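Local coordinates for DNA repair protein rad60 (Schizosaccharomyces pombe, PDB 3GOE) that promotes repair of DNA double-strand breaks by recombination between sister chromatids, here represented by its SUMO-like domain, at residues D29-V32 against K33-I36; I36-Y39 against C40-V43. All blocks are in the same frame, centred on the assembly; numbering follows the deposited sequence.

Read from the N terminus, the chain leaves strand 22-27, passes through a short loop and enters helix 32-43, the helix that packs across the mixed beta sheet of this ubiquitin-like fold. Interaction 1 (29-32 against 33-36) closes the turn at which loop becomes helix. Interaction 2 (36-39 against 40-43) continues along the same helix to its C-terminal end. Neither nests in nor crosses the other; they follow in series and share Ile36. Phe30 CZ also packs against Arg38 NH2 at 4.0 Å. Between them they span the helix from first turn to last, while its inward residues reach strands 22-27 and 52-55 at the first contact and strands 9-16 and 22-27 at the second.

Interaction 1 (D29-V32 against K33-I36)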
# COMPACT_ATOMS: atom_id res chain seq x y z
N ASP A 29 -10.17 -2.37 2.47
CA ASP A 29 -10.74 -1.33 3.29
C ASP A 29 -9.69 -0.58 4.14
O ASP A 29 -10.06 0.43 4.77
CB ASP A 29 -11.93 -1.86 4.09
CG ASP A 29 -11.57 -2.67 5.28
OD1 ASP A 29 -10.40 -3.02 5.48
OD2 ASP A 29 -12.56 -2.96 6.06
N PHE A 30 -8.43 -1.00 4.14
CA PHE A 30 -7.42 -0.17 4.73
C PHE A 30 -7.27 1.11 3.91
O PHE A 30 -7.42 1.07 2.70
CB PHE A 30 -6.06 -0.90 4.76
CG PHE A 30 -5.76 -1.87 5.85
CD1 PHE A 30 -6.79 -2.36 6.64
CD2 PHE A 30 -4.45 -2.28 6.09
CE1 PHE A 30 -6.51 -3.33 7.65
CE2 PHE A 30 -4.16 -3.24 7.05
CZ PHE A 30 -5.21 -3.70 7.82
N THR A 31 -6.87 2.17 4.56
CA THR A 31 -6.41 3.33 3.83
C THR A 31 -4.98 3.15 3.33
O THR A 31 -4.24 2.27 3.74
CB THR A 31 -6.51 4.62 4.70
OG1 THR A 31 -5.71 4.44 5.80
CG2 THR A 31 -7.93 4.93 5.05
N VAL A 32 -4.60 4.03 2.41
CA VAL A 32 -3.22 4.11 1.97
C VAL A 32 -2.31 4.37 3.17
O VAL A 32 -1.24 3.76 3.27
CB VAL A 32 -3.10 5.18 0.86
CG1 VAL A 32 -1.67 5.56 0.60
CG2 VAL A 32 -3.84 4.66 -0.37
N LYS A 33 -2.72 5.24 4.09
CA LYS A 33 -1.91 5.47 5.29
C LYS A 33 -1.77 4.18 6.09
O LYS A 33 -0.67 3.87 6.59
CB LYS A 33 -2.54 6.58 6.15
CG LYS A 33 -1.64 6.96 7.32
CD LYS A 33 -2.25 8.04 8.13
CE LYS A 33 -2.00 9.44 7.71
NZ LYS A 33 -2.33 10.21 8.98
N ASP A 34 -2.82 3.40 6.24
CA ASP A 34 -2.78 2.13 6.93
C ASP A 34 -1.75 1.21 6.24
O ASP A 34 -0.98 0.51 6.90
CB ASP A 34 -4.13 1.46 6.92
CG ASP A 34 -5.22 2.04 7.78
OD1 ASP A 34 -4.90 2.61 8.85
OD2 ASP A 34 -6.40 1.85 7.43
N LEU A 35 -1.79 1.16 4.90
CA LEU A 35 -0.84 0.35 4.14
C LEU A 35 0.59 0.77 4.46
O LEU A 35 1.47 -0.08 4.65
CB LEU A 35 -1.17 0.49 2.65
CG LEU A 35 -0.18 -0.14 1.66
CD1 LEU A 35 0.08 -1.62 1.94
CD2 LEU A 35 -0.69 0.09 0.24
N ILE A 36 0.84 2.09 4.52
CA ILE A 36 2.16 2.56 4.88
C ILE A 36 2.55 2.17 6.27
O ILE A 36 3.67 1.71 6.54
CB ILE A 36 2.28 4.10 4.65
CG1 ILE A 36 2.05 4.47 3.20
CG2 ILE A 36 3.64 4.58 5.12
CD1 ILE A 36 1.87 5.97 2.98
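A capping box formed by Thr31 and Asp34 starts the helix, each residue using its side chain to bind the backbone of the other. Thr31 occupies the N-cap position, where its OG1 accepts a hydrogen bond from Asp34 N at 3.1 Å. Thr31 OG1 stands between its own backbone N and carbonyl carbon (chi1 61°), which turns the oxygen toward the first helical turn. In return, Thr31 N donates to Asp34 OD2 at 2.9 Å, meeting the carboxylate on its anti side and 34° out of its plane. Asp34 CG lies anti to its carbonyl carbon, beside the backbone N (chi1 -72°), and the carboxylate thereby folds back over the N-cap residue. A negative group placed here is also likely to interact well with the positive end of the helix dipole. Ordinary helical bonding takes over at once, with Leu35 N bound to Thr31 O at 2.9 Å and Ile36 N bound to Val32 O.

In this ubiquitin-like domain the cap marks the passage from strand 22-27 into the helix that lies across the sheet. Val32 and Leu35 reach Leu53 of strand 52-55, and Leu35 also meets Leu24 and Ile26 of strand 22-27. Beside the polar exchange, Phe30 crosses Asp34 at about a right angle, with Phe30 CB 3.7 Å from Asp34 CB and the ring plane steeply inclined to the carboxylate. With an alanine in place of Asp34, Thr31 N would probably lose its carboxylate partner, leaving the box with only the bond from the backbone N here to Thr31 OG1. One turn along, the apolar branches Val32 CG1 and Ile36 CD1 approach to 4.3 Å.

Interaction 2 (I36-Y39 against C40-V43); sequences IKRY and CTEV
Tyr39 and Val43 meet on the inward face of helix 32-43, the helix of the ubiquitin-like fold, while Thr41 and Glu42 face solvent and Arg38 lies at the border, its side chain touching Leu24. On the packed face, Val43 CG2 lies over one face of the Tyr39 ring, 4.0 Å from the centroid and 23° off the normal, a CH-pi contact displaced toward the rim. Tyr39 CG is anti to the backbone N (chi1 171°), and the ring projects from the helix with a lean toward its C-terminal end, which brings one face against the Val43 side chain one turn on. The hydroxyl of Tyr39 is hydrogen-bonded to Glu20 O and Ser19 OG, in the loop that contributes Ser19 and Asp21 to the calcium site, and the ring also packs on Leu14, Ser16 and Leu22. Those bonds tie the far end of the ring to the loop. Buried beside it, Cys40 SG lies 4.2 Å from Ile36 CG2.

The backbone repeats the i to i+4 pattern throughout, from Cys40 N bound to Ile36 O at 2.9 Å to Val43 N bound to Tyr39 O. Packing is looser on the solvent side. Arg38 and Glu42 run side by side and point the same way, but only their aliphatic parts approach, Arg38 CD to Glu42 CG at 4.1 Å. Their charged ends stay apart, with Arg38 NE 5.2 Å from Glu42 OE2, and the guanidinium and carboxylate planes are turned 64° against each other. At the neighbouring position, Thr41 OG1 comes to 3.3 Å from Arg38 O.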
# COMPACT_ATOMS: atom_id res chain seq x y z
N ILE A 36 0.84 2.09 4.52
CA ILE A 36 2.16 2.56 4.88
C ILE A 36 2.55 2.17 6.27
O ILE A 36 3.67 1.71 6.54
CB ILE A 36 2.28 4.10 4.65
CG1 ILE A 36 2.05 4.47 3.20
CG2 ILE A 36 3.64 4.58 5.12
CD1 ILE A 36 1.87 5.97 2.98
N LYS A 37 1.64 2.32 7.25
CA LYS A 37 1.90 1.94 8.62
C LYS A 37 2.27 0.45 8.70
O LYS A 37 3.15 0.06 9.46
CB LYS A 37 0.73 2.22 9.54
CG LYS A 37 0.51 3.68 9.83
CD LYS A 37 -0.72 3.88 10.74
CE LYS A 37 -0.89 5.30 11.20
NZ LYS A 37 -2.08 5.37 12.07
N ARG A 38 1.54 -0.39 7.98
CA ARG A 38 1.79 -1.83 7.99
C ARG A 38 3.13 -2.15 7.33
O ARG A 38 3.89 -2.97 7.83
CB ARG A 38 0.61 -2.55 7.32
CG ARG A 38 0.81 -4.05 7.26
CD ARG A 38 0.90 -4.75 8.59
NE ARG A 38 -0.26 -4.61 9.45
CZ ARG A 38 -1.38 -5.33 9.37
NH1 ARG A 38 -1.54 -6.23 8.43
NH2 ARG A 38 -2.39 -5.13 10.24
N TYR A 39 3.43 -1.52 6.20
CA TYR A 39 4.74 -1.65 5.60
C TYR A 39 5.84 -1.36 6.63
O TYR A 39 6.81 -2.10 6.78
CB TYR A 39 4.86 -0.73 4.37
CG TYR A 39 6.27 -0.68 3.85
CD1 TYR A 39 6.79 -1.71 3.06
CD2 TYR A 39 7.10 0.38 4.16
CE1 TYR A 39 8.10 -1.66 2.60
CE2 TYR A 39 8.41 0.39 3.71
CZ TYR A 39 8.91 -0.62 2.93
OH TYR A 39 10.23 -0.57 2.54
N CYS A 40 5.66 -0.24 7.34
CA CYS A 40 6.70 0.19 8.28
C CYS A 40 6.87 -0.81 9.41
O CYS A 40 8.03 -1.06 9.81
CB CYS A 40 6.38 1.58 8.84
SG CYS A 40 6.59 2.91 7.62
N THR A 41 5.81 -1.35 9.98
CA THR A 41 5.99 -2.34 11.04
C THR A 41 6.56 -3.64 10.46
O THR A 41 7.32 -4.32 11.20
CB THR A 41 4.74 -2.60 11.86
OG1 THR A 41 3.62 -3.01 11.08
CG2 THR A 41 4.30 -1.40 12.69
N GLU A 42 6.27 -4.00 9.26
CA GLU A 42 6.79 -5.24 8.69
C GLU A 42 8.27 -5.15 8.41
O GLU A 42 9.02 -6.11 8.62
CB GLU A 42 6.02 -5.60 7.41
CG GLU A 42 4.62 -6.08 7.64
CD GLU A 42 4.61 -7.42 8.31
OE1 GLU A 42 5.35 -8.30 7.89
OE2 GLU A 42 3.93 -7.64 9.29
N VAL A 43 8.76 -4.01 7.94
CA VAL A 43 10.19 -3.88 7.64
C VAL A 43 10.95 -3.20 8.77
O VAL A 43 12.17 -3.04 8.70
CB VAL A 43 10.43 -3.17 6.29
CG1 VAL A 43 9.75 -3.89 5.10
CG2 VAL A 43 10.08 -1.72 6.29